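Local coordinates for protein sulfate transporter 4.1, chloroplastic (Arabidopsis thaliana, PDB 7LHV) that cotransports sulfate with protons across the membrane as an SLC26-family transporter and may play a role in regulating sulfate assimilation, at residues A[346-351]-A[366-371]; A[528-533]-A[637-642]; A[554-559]-A[598-603]. All blocks are in the same frame, centred on the assembly; numbering follows the deposited sequence.

Contact 1: residues A[346-351]-A[366-371]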
loop_
_atom_site.group_PDB
_atom_site.type_symbol
_atom_site.label_atom_id
_atom_site.label_comp_id
_atom_site.label_asym_id
_atom_site.label_seq_id
_atom_site.Cartn_x
_atom_site.Cartn_y
_atom_site.Cartn_z
ATOM N N LEU A 346 14.298 -8.591 -2.292
ATOM C CA LEU A 346 14.202 -8.018 -3.628
ATOM C C LEU A 346 15.405 -8.350 -4.500
ATOM O O LEU A 346 15.246 -8.587 -5.702
ATOM C CB LEU A 346 14.032 -6.501 -3.532
ATOM C CG LEU A 346 12.689 -6.024 -2.981
ATOM C CD1 LEU A 346 12.693 -4.519 -2.808
ATOM C CD2 LEU A 346 11.552 -6.456 -3.884
ATOM N N GLU A 347 16.606 -8.375 -3.925
ATOM C CA GLU A 347 17.826 -8.569 -4.701
ATOM C C GLU A 347 18.358 -9.995 -4.612
ATOM O O GLU A 347 18.520 -10.659 -5.639
ATOM C CB GLU A 347 18.893 -7.568 -4.248
ATOM C CG GLU A 347 18.550 -6.129 -4.573
ATOM C CD GLU A 347 19.610 -5.158 -4.099
ATOM O OE1 GLU A 347 20.553 -5.597 -3.409
ATOM O OE2 GLU A 347 19.501 -3.958 -4.420
ATOM N N SER A 348 18.636 -10.479 -3.400
ATOM C CA SER A 348 19.260 -11.792 -3.250
ATOM C C SER A 348 18.365 -12.903 -3.785
ATOM O O SER A 348 18.835 -13.810 -4.485
ATOM C CB SER A 348 19.603 -12.043 -1.784
ATOM O OG SER A 348 19.901 -13.409 -1.562
ATOM N N VAL A 349 17.072 -12.850 -3.467
ATOM C CA VAL A 349 16.150 -13.864 -3.964
ATOM C C VAL A 349 16.020 -13.767 -5.478
ATOM O O VAL A 349 15.901 -14.784 -6.169
ATOM C CB VAL A 349 14.789 -13.735 -3.259
ATOM C CG1 VAL A 349 13.765 -14.637 -3.910
ATOM C CG2 VAL A 349 14.932 -14.080 -1.792
ATOM N N GLY A 350 16.043 -12.549 -6.019
ATOM C CA GLY A 350 16.014 -12.396 -7.465
ATOM C C GLY A 350 17.222 -13.013 -8.140
ATOM O O GLY A 350 17.097 -13.673 -9.175
ATOM N N ILE A 351 18.408 -12.811 -7.561
ATOM C CA ILE A 351 19.618 -13.424 -8.102
ATOM C C ILE A 351 19.516 -14.941 -8.042
ATOM O O ILE A 351 19.867 -15.641 -8.999
ATOM C CB ILE A 351 20.862 -12.917 -7.350
ATOM C CG1 ILE A 351 20.990 -11.401 -7.476
ATOM C CG2 ILE A 351 22.109 -13.586 -7.885
ATOM C CD1 ILE A 351 21.988 -10.804 -6.521
ATOM N N ASN A 366 10.802 -18.874 -0.678
ATOM C CA ASN A 366 10.611 -18.961 0.764
ATOM C C ASN A 366 11.719 -19.752 1.447
ATOM O O ASN A 366 12.240 -19.322 2.484
ATOM C CB ASN A 366 9.248 -19.583 1.066
ATOM C CG ASN A 366 8.113 -18.839 0.394
ATOM O OD1 ASN A 366 8.066 -17.610 0.413
ATOM N ND2 ASN A 366 7.197 -19.581 -0.211
ATOM N N SER A 367 12.097 -20.902 0.885
ATOM C CA SER A 367 13.206 -21.660 1.453
ATOM C C SER A 367 14.513 -20.891 1.329
ATOM O O SER A 367 15.392 -21.003 2.191
ATOM C CB SER A 367 13.320 -23.023 0.775
ATOM O OG SER A 367 12.140 -23.784 0.958
ATOM N N GLU A 368 14.660 -20.102 0.263
ATOM C CA GLU A 368 15.856 -19.278 0.125
ATOM C C GLU A 368 15.931 -18.219 1.218
ATOM O O GLU A 368 16.999 -17.992 1.801
ATOM C CB GLU A 368 15.893 -18.633 -1.257
ATOM C CG GLU A 368 16.988 -17.602 -1.417
ATOM C CD GLU A 368 18.362 -18.228 -1.540
ATOM O OE1 GLU A 368 18.447 -19.453 -1.762
ATOM O OE2 GLU A 368 19.362 -17.492 -1.411
ATOM N N LEU A 369 14.809 -17.559 1.515
ATOM C CA LEU A 369 14.796 -16.595 2.612
ATOM C C LEU A 369 15.059 -17.272 3.948
ATOM O O LEU A 369 15.747 -16.715 4.807
ATOM C CB LEU A 369 13.470 -15.842 2.653
ATOM C CG LEU A 369 13.363 -14.607 1.768
ATOM C CD1 LEU A 369 11.938 -14.093 1.754
ATOM C CD2 LEU A 369 14.313 -13.540 2.276
ATOM N N PHE A 370 14.509 -18.470 4.149
ATOM C CA PHE A 370 14.775 -19.184 5.391
ATOM C C PHE A 370 16.259 -19.519 5.519
ATOM O O PHE A 370 16.840 -19.401 6.605
ATOM C CB PHE A 370 13.920 -20.447 5.469
ATOM C CG PHE A 370 14.084 -21.206 6.753
ATOM C CD1 PHE A 370 13.412 -20.806 7.893
ATOM C CD2 PHE A 370 14.905 -22.318 6.820
ATOM C CE1 PHE A 370 13.557 -21.493 9.077
ATOM C CE2 PHE A 370 15.054 -23.011 8.006
ATOM C CZ PHE A 370 14.378 -22.598 9.134
ATOM N N GLY A 371 16.889 -19.935 4.419
ATOM C CA GLY A 371 18.314 -20.218 4.453
ATOM C C GLY A 371 19.150 -18.985 4.736
ATOM O O GLY A 371 20.108 -19.038 5.513
#

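Contact 2: residues A[528-533]-A[637-642]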
loop_
_atom_site.group_PDB
_atom_site.type_symbol
_atom_site.label_atom_id
_atom_site.label_comp_id
_atom_site.label_asym_id
_atom_site.label_seq_id
_atom_site.Cartn_x
_atom_site.Cartn_y
_atom_site.Cartn_z
ATOM N N ILE A 528 -30.274 -0.336 -25.150
ATOM C CA ILE A 528 -29.580 -1.374 -24.398
ATOM C C ILE A 528 -28.098 -1.040 -24.363
ATOM O O ILE A 528 -27.512 -0.689 -25.393
ATOM C CB ILE A 528 -29.805 -2.769 -25.003
ATOM C CG1 ILE A 528 -31.294 -3.103 -25.039
ATOM C CG2 ILE A 528 -29.048 -3.824 -24.219
ATOM C CD1 ILE A 528 -31.588 -4.445 -25.647
ATOM N N VAL A 529 -27.499 -1.140 -23.179
ATOM C CA VAL A 529 -26.064 -0.977 -22.994
ATOM C C VAL A 529 -25.519 -2.258 -22.382
ATOM O O VAL A 529 -26.012 -2.714 -21.345
ATOM C CB VAL A 529 -25.739 0.236 -22.105
ATOM C CG1 VAL A 529 -24.324 0.141 -21.581
ATOM C CG2 VAL A 529 -25.917 1.517 -22.889
ATOM N N ILE A 530 -24.506 -2.835 -23.023
ATOM C CA ILE A 530 -23.862 -4.058 -22.556
ATOM C C ILE A 530 -22.493 -3.680 -22.011
ATOM O O ILE A 530 -21.655 -3.139 -22.741
ATOM C CB ILE A 530 -23.746 -5.101 -23.674
ATOM C CG1 ILE A 530 -25.074 -5.222 -24.417
ATOM C CG2 ILE A 530 -23.326 -6.440 -23.103
ATOM C CD1 ILE A 530 -24.960 -5.873 -25.768
ATOM N N VAL A 531 -22.263 -3.974 -20.734
ATOM C CA VAL A 531 -21.056 -3.567 -20.027
ATOM C C VAL A 531 -20.345 -4.812 -19.522
ATOM O O VAL A 531 -20.971 -5.688 -18.917
ATOM C CB VAL A 531 -21.383 -2.612 -18.865
ATOM C CG1 VAL A 531 -20.191 -2.466 -17.945
ATOM C CG2 VAL A 531 -21.797 -1.262 -19.403
ATOM N N ARG A 532 -19.040 -4.888 -19.765
ATOM C CA ARG A 532 -18.203 -5.976 -19.280
ATOM C C ARG A 532 -17.126 -5.404 -18.375
ATOM O O ARG A 532 -16.412 -4.473 -18.764
ATOM C CB ARG A 532 -17.564 -6.737 -20.439
ATOM C CG ARG A 532 -16.791 -7.971 -20.057
ATOM C CD ARG A 532 -16.049 -8.516 -21.261
ATOM N NE ARG A 532 -15.003 -7.600 -21.699
ATOM C CZ ARG A 532 -14.605 -7.465 -22.957
ATOM N NH1 ARG A 532 -15.138 -8.181 -23.932
ATOM N NH2 ARG A 532 -13.648 -6.587 -23.241
ATOM N N ILE A 533 -17.013 -5.955 -17.171
ATOM C CA ILE A 533 -15.984 -5.551 -16.225
ATOM C C ILE A 533 -14.798 -6.490 -16.407
ATOM O O ILE A 533 -14.847 -7.649 -15.993
ATOM C CB ILE A 533 -16.500 -5.577 -14.782
ATOM C CG1 ILE A 533 -17.658 -4.594 -14.610
ATOM C CG2 ILE A 533 -15.379 -5.253 -13.813
ATOM C CD1 ILE A 533 -19.017 -5.249 -14.588
ATOM N N ASP A 637 -28.979 -14.437 -25.700
ATOM C CA ASP A 637 -30.338 -14.601 -25.194
ATOM C C ASP A 637 -30.755 -13.443 -24.293
ATOM O O ASP A 637 -31.931 -13.062 -24.286
ATOM C CB ASP A 637 -30.466 -15.943 -24.470
ATOM C CG ASP A 637 -29.572 -16.049 -23.252
ATOM O OD1 ASP A 637 -28.813 -15.099 -22.975
ATOM O OD2 ASP A 637 -29.620 -17.094 -22.571
ATOM N N ALA A 638 -29.814 -12.871 -23.538
ATOM C CA ALA A 638 -30.132 -11.711 -22.710
ATOM C C ALA A 638 -30.606 -10.544 -23.563
ATOM O O ALA A 638 -31.642 -9.931 -23.282
ATOM C CB ALA A 638 -28.912 -11.306 -21.881
ATOM N N VAL A 639 -29.865 -10.227 -24.625
ATOM C CA VAL A 639 -30.277 -9.136 -25.501
ATOM C C VAL A 639 -31.557 -9.497 -26.245
ATOM O O VAL A 639 -32.418 -8.639 -26.472
ATOM C CB VAL A 639 -29.133 -8.762 -26.456
ATOM C CG1 VAL A 639 -29.635 -7.858 -27.564
ATOM C CG2 VAL A 639 -28.035 -8.067 -25.682
ATOM N N GLN A 640 -31.717 -10.770 -26.617
ATOM C CA GLN A 640 -32.928 -11.183 -27.317
ATOM C C GLN A 640 -34.168 -10.983 -26.454
ATOM O O GLN A 640 -35.205 -10.525 -26.945
ATOM C CB GLN A 640 -32.809 -12.641 -27.759
ATOM C CG GLN A 640 -32.015 -12.829 -29.039
ATOM C CD GLN A 640 -32.546 -11.984 -30.179
ATOM O OE1 GLN A 640 -33.750 -11.939 -30.426
ATOM N NE2 GLN A 640 -31.646 -11.303 -30.879
ATOM N N VAL A 641 -34.087 -11.324 -25.167
ATOM C CA VAL A 641 -35.235 -11.105 -24.293
ATOM C C VAL A 641 -35.374 -9.641 -23.895
ATOM O O VAL A 641 -36.479 -9.208 -23.549
ATOM C CB VAL A 641 -35.171 -11.982 -23.031
ATOM C CG1 VAL A 641 -35.197 -13.455 -23.406
ATOM C CG2 VAL A 641 -33.954 -11.653 -22.199
ATOM N N CYS A 642 -34.289 -8.863 -23.931
ATOM C CA CYS A 642 -34.408 -7.436 -23.653
ATOM C C CYS A 642 -35.115 -6.702 -24.785
ATOM O O CYS A 642 -35.896 -5.778 -24.535
ATOM C CB CYS A 642 -33.029 -6.835 -23.392
ATOM S SG CYS A 642 -32.379 -7.160 -21.739
#

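Contact 3: residues A[554-559]-A[598-603]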
loop_
_atom_site.group_PDB
_atom_site.type_symbol
_atom_site.label_atom_id
_atom_site.label_comp_id
_atom_site.label_asym_id
_atom_site.label_seq_id
_atom_site.Cartn_x
_atom_site.Cartn_y
_atom_site.Cartn_z
ATOM N N VAL A 554 -26.836 9.183 -14.729
ATOM C CA VAL A 554 -26.625 10.602 -15.006
ATOM C C VAL A 554 -27.088 10.944 -16.417
ATOM O O VAL A 554 -27.693 11.997 -16.653
ATOM C CB VAL A 554 -25.152 10.984 -14.780
ATOM C CG1 VAL A 554 -24.966 12.478 -14.953
ATOM C CG2 VAL A 554 -24.713 10.572 -13.387
ATOM N N ALA A 555 -26.810 10.061 -17.377
ATOM C CA ALA A 555 -27.286 10.275 -18.741
ATOM C C ALA A 555 -28.809 10.279 -18.800
ATOM O O ALA A 555 -29.408 11.092 -19.512
ATOM C CB ALA A 555 -26.715 9.207 -19.672
ATOM N N VAL A 556 -29.452 9.371 -18.061
ATOM C CA VAL A 556 -30.914 9.339 -18.025
ATOM C C VAL A 556 -31.466 10.622 -17.413
ATOM O O VAL A 556 -32.468 11.172 -17.886
ATOM C CB VAL A 556 -31.402 8.090 -17.270
ATOM C CG1 VAL A 556 -32.888 8.189 -16.974
ATOM C CG2 VAL A 556 -31.107 6.841 -18.076
ATOM N N ASP A 557 -30.831 11.108 -16.346
ATOM C CA ASP A 557 -31.264 12.356 -15.723
ATOM C C ASP A 557 -31.120 13.527 -16.685
ATOM O O ASP A 557 -31.995 14.398 -16.753
ATOM C CB ASP A 557 -30.466 12.614 -14.446
ATOM C CG ASP A 557 -30.702 11.557 -13.389
ATOM O OD1 ASP A 557 -31.773 10.918 -13.413
ATOM O OD2 ASP A 557 -29.814 11.365 -12.531
ATOM N N LYS A 558 -30.017 13.566 -17.436
ATOM C CA LYS A 558 -29.841 14.611 -18.440
ATOM C C LYS A 558 -30.906 14.515 -19.525
ATOM O O LYS A 558 -31.432 15.537 -19.984
ATOM C CB LYS A 558 -28.445 14.519 -19.053
ATOM C CG LYS A 558 -27.352 15.161 -18.216
ATOM C CD LYS A 558 -25.999 15.020 -18.888
ATOM C CE LYS A 558 -24.920 15.762 -18.120
ATOM N NZ LYS A 558 -23.559 15.451 -18.636
ATOM N N TYR A 559 -31.235 13.293 -19.953
ATOM C CA TYR A 559 -32.277 13.110 -20.958
ATOM C C TYR A 559 -33.628 13.601 -20.451
ATOM O O TYR A 559 -34.372 14.262 -21.183
ATOM C CB TYR A 559 -32.367 11.637 -21.359
ATOM C CG TYR A 559 -31.287 11.182 -22.314
ATOM C CD1 TYR A 559 -30.682 12.077 -23.186
ATOM C CD2 TYR A 559 -30.870 9.858 -22.339
ATOM C CE1 TYR A 559 -29.693 11.665 -24.060
ATOM C CE2 TYR A 559 -29.883 9.437 -23.210
ATOM C CZ TYR A 559 -29.297 10.344 -24.067
ATOM O OH TYR A 559 -28.315 9.928 -24.936
ATOM N N LYS A 598 -34.012 0.780 -10.640
ATOM C CA LYS A 598 -35.463 0.776 -10.461
ATOM C C LYS A 598 -36.001 2.178 -10.213
ATOM O O LYS A 598 -37.094 2.518 -10.681
ATOM C CB LYS A 598 -35.863 -0.159 -9.318
ATOM C CG LYS A 598 -35.522 -1.631 -9.516
ATOM C CD LYS A 598 -36.443 -2.270 -10.562
ATOM C CE LYS A 598 -35.866 -2.296 -11.966
ATOM N NZ LYS A 598 -36.772 -3.023 -12.899
ATOM N N THR A 599 -35.258 3.003 -9.477
ATOM C CA THR A 599 -35.673 4.392 -9.308
ATOM C C THR A 599 -35.693 5.122 -10.645
ATOM O O THR A 599 -36.597 5.921 -10.912
ATOM C CB THR A 599 -34.751 5.104 -8.319
ATOM O OG1 THR A 599 -34.812 4.442 -7.051
ATOM C CG2 THR A 599 -35.172 6.554 -8.144
ATOM N N ARG A 600 -34.716 4.846 -11.506
ATOM C CA ARG A 600 -34.619 5.472 -12.817
ATOM C C ARG A 600 -35.339 4.686 -13.904
ATOM O O ARG A 600 -35.245 5.057 -15.079
ATOM C CB ARG A 600 -33.151 5.650 -13.211
ATOM C CG ARG A 600 -32.619 7.056 -13.035
ATOM C CD ARG A 600 -32.105 7.263 -11.626
ATOM N NE ARG A 600 -31.179 8.383 -11.540
ATOM C CZ ARG A 600 -30.588 8.779 -10.422
ATOM N NH1 ARG A 600 -30.809 8.166 -9.272
ATOM N NH2 ARG A 600 -29.755 9.813 -10.460
ATOM N N ASP A 601 -36.043 3.612 -13.542
ATOM C CA ASP A 601 -36.747 2.759 -14.501
ATOM C C ASP A 601 -35.779 2.115 -15.492
ATOM O O ASP A 601 -36.009 2.114 -16.705
ATOM C CB ASP A 601 -37.845 3.537 -15.234
ATOM C CG ASP A 601 -38.873 2.632 -15.875
ATOM O OD1 ASP A 601 -38.860 1.417 -15.587
ATOM O OD2 ASP A 601 -39.694 3.136 -16.668
ATOM N N ILE A 602 -34.685 1.560 -14.974
ATOM C CA ILE A 602 -33.694 0.842 -15.765
ATOM C C ILE A 602 -33.622 -0.589 -15.253
ATOM O O ILE A 602 -33.614 -0.818 -14.038
ATOM C CB ILE A 602 -32.309 1.516 -15.703
ATOM C CG1 ILE A 602 -32.382 2.948 -16.228
ATOM C CG2 ILE A 602 -31.290 0.728 -16.495
ATOM C CD1 ILE A 602 -31.180 3.785 -15.867
ATOM N N GLN A 603 -33.585 -1.546 -16.175
ATOM C CA GLN A 603 -33.520 -2.958 -15.827
ATOM C C GLN A 603 -32.068 -3.410 -15.754
ATOM O O GLN A 603 -31.274 -3.117 -16.653
ATOM C CB GLN A 603 -34.275 -3.798 -16.855
ATOM C CG GLN A 603 -34.321 -5.276 -16.533
ATOM C CD GLN A 603 -34.791 -5.544 -15.124
ATOM O OE1 GLN A 603 -35.920 -5.223 -14.760
ATOM N NE2 GLN A 603 -33.918 -6.126 -14.314
#

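Contact 1: residues A[346-351]-A[366-371]
Val349 lays its CG2 methyl against the branch point of Leu369, with CG at 3.9 Å and the CD2 methyl a little farther off. The two side chains cross at about a right angle. The segments belong to consecutive helices of the sulfate permease domain, 330-358 and 365-381, both predicted to span the membrane. The local axes, 120° apart in direction, approach to 10.1 Å at their closest; a small patch made by Ser348, Val349, Glu368 and Leu369 bridges the helices, and no hydrogen bond crosses. The same Val349 methyl also meets the aliphatic part of Glu368, whose CG lies 4.1 Å from CG2; here the side chains run past each other in opposite senses. Glu368 starts with CG anti to its own backbone nitrogen and then bends at the next bond, chi2 74°. That bend leaves the methylene group on the valine and takes the carboxylate elsewhere. The acid is buried, but its oxygens are satisfied outside this helix pair: OE2 is hydrogen-bonded to Tyr138 OH, and OE1 has a weak bond with Ser144 N. Val349 is further packed by Arg202, while at the start of the segment Leu346 touches a bound sphingosine phosphate. Ser348 points its CB toward the 366-371 helix, yet its OG stops 4.1 Å from Glu368 OE2, too long for a hydrogen bond.

Contact 2: residues A[528-533]-A[637-642]
No flat side chain takes part where Ile528 and Ile530 meet Val639 and Cys642; the flat element is the sheet itself. From strand 527-533, Ile528 and Ile530 rise off one face to meet the helix, while the alternate residues Val529 and Val531 leave by the opposite face and pack on Tyr552 of helix 542-560.

On the first face the ends of the isoleucines do the touching. The CD1 methyl of Ile528 comes up against Cys642 CB at 3.6 Å. It also looks toward Val639, whose CG1 is more loosely placed at 4.4 Å. In Ile528 CG1 sits anti to the carbonyl carbon (chi1 -59°) and the chain continues fully extended, which carries CD1 straight out to the helix. Two residues on, Ile530 uses the same methyl, its CD1 lying 3.8 Å from Val639 CG2, and these two side chains cross at about a right angle.

This is the sheet-and-helix packing of a STAS domain. Strand 527-533 pairs in parallel with 569-575, to which a beta-alpha-beta crossover through helix 542-560 connects it, and antiparallel with 501-504; the C-terminal helix 635-643 lies on the other face. That helix runs nearly antiparallel to the strand, at 162°, the local axes coming within 10.5 Å.

Val639 reaches beyond this strand as well, touching Ile573 on the neighbouring strand and Leu507 in a loop. Ile528 also touches Ile573, and Ile530 packs on Leu504 on the other flank. The backbones come nearest at Ile528 and Cys642, with their CA atoms 7.8 Å apart.

Contact 3: residues A[554-559]-A[598-603]
Asp557 and Arg600 form a salt bridge within the STAS domain, joining helix 542-560 to the end of helix 584-599. That second helix closes in a Schellman motif, with Asp601 at positive phi, before the chain enters strand 603-606. The arginine approaches side-on and gives one nitrogen to each carboxylate oxygen. Its NH2 donates to the syn lone pair of Asp557 OD2 at 2.6 Å, a fairly straight bond (157°) close to the guanidinium plane. NE reaches Asp557 OD1 at 3.2 Å and is more bent, with that oxygen tilted out of the guanidinium plane; the two flat groups are turned 31° from each other.

Both partners are also engaged by the second subunit. Asp557 OD1 makes a further salt bridge with Arg360 of that subunit, and Arg600 NH1 donates to the carbonyl oxygen of its Ala357. The acid therefore has an arginine partner from each chain. A leucine in place of Arg600 would probably leave Asp557 without its charge partner in this chain and the Ala357 carbonyl of the second subunit without this donor.

The two ends of segment 598-603 are tied together by Lys598 NZ, hydrogen-bonded to Gln603 OE1 at 3.0 Å from above the amide carbonyl plane, while Thr599 OG1 bonds back to Gln595 O. The rest of the contact is apolar. Arg600 bends at its second torsion, and its CG lies 4.1 Å from Val556 CG1. The other Val556 methyl, CG2, meets Ile602 CD1 at 3.8 Å.

Contacts 2 and 3 both belong to the STAS domain: their centres are about 17 Å apart and their nearest atoms about 6 Å, without touching. Strand 527-533 of contact 2 is followed in the chain by helix 542-560 of contact 3. Contact 1 sits in the membrane domain, its centre about 49 Å from that of contact 2 and 55 Å from that of contact 3. It borders bound lipid: its Leu346 lines a sphingosine phosphate pocket, and the Leu369 side chain is about 11 Å from a bound phosphatidylcholine. The dimer links the two regions: in contact 3, Arg600 bonds to Ala357 of the second subunit, which lies on that subunit's copy of the helix carrying 346-351.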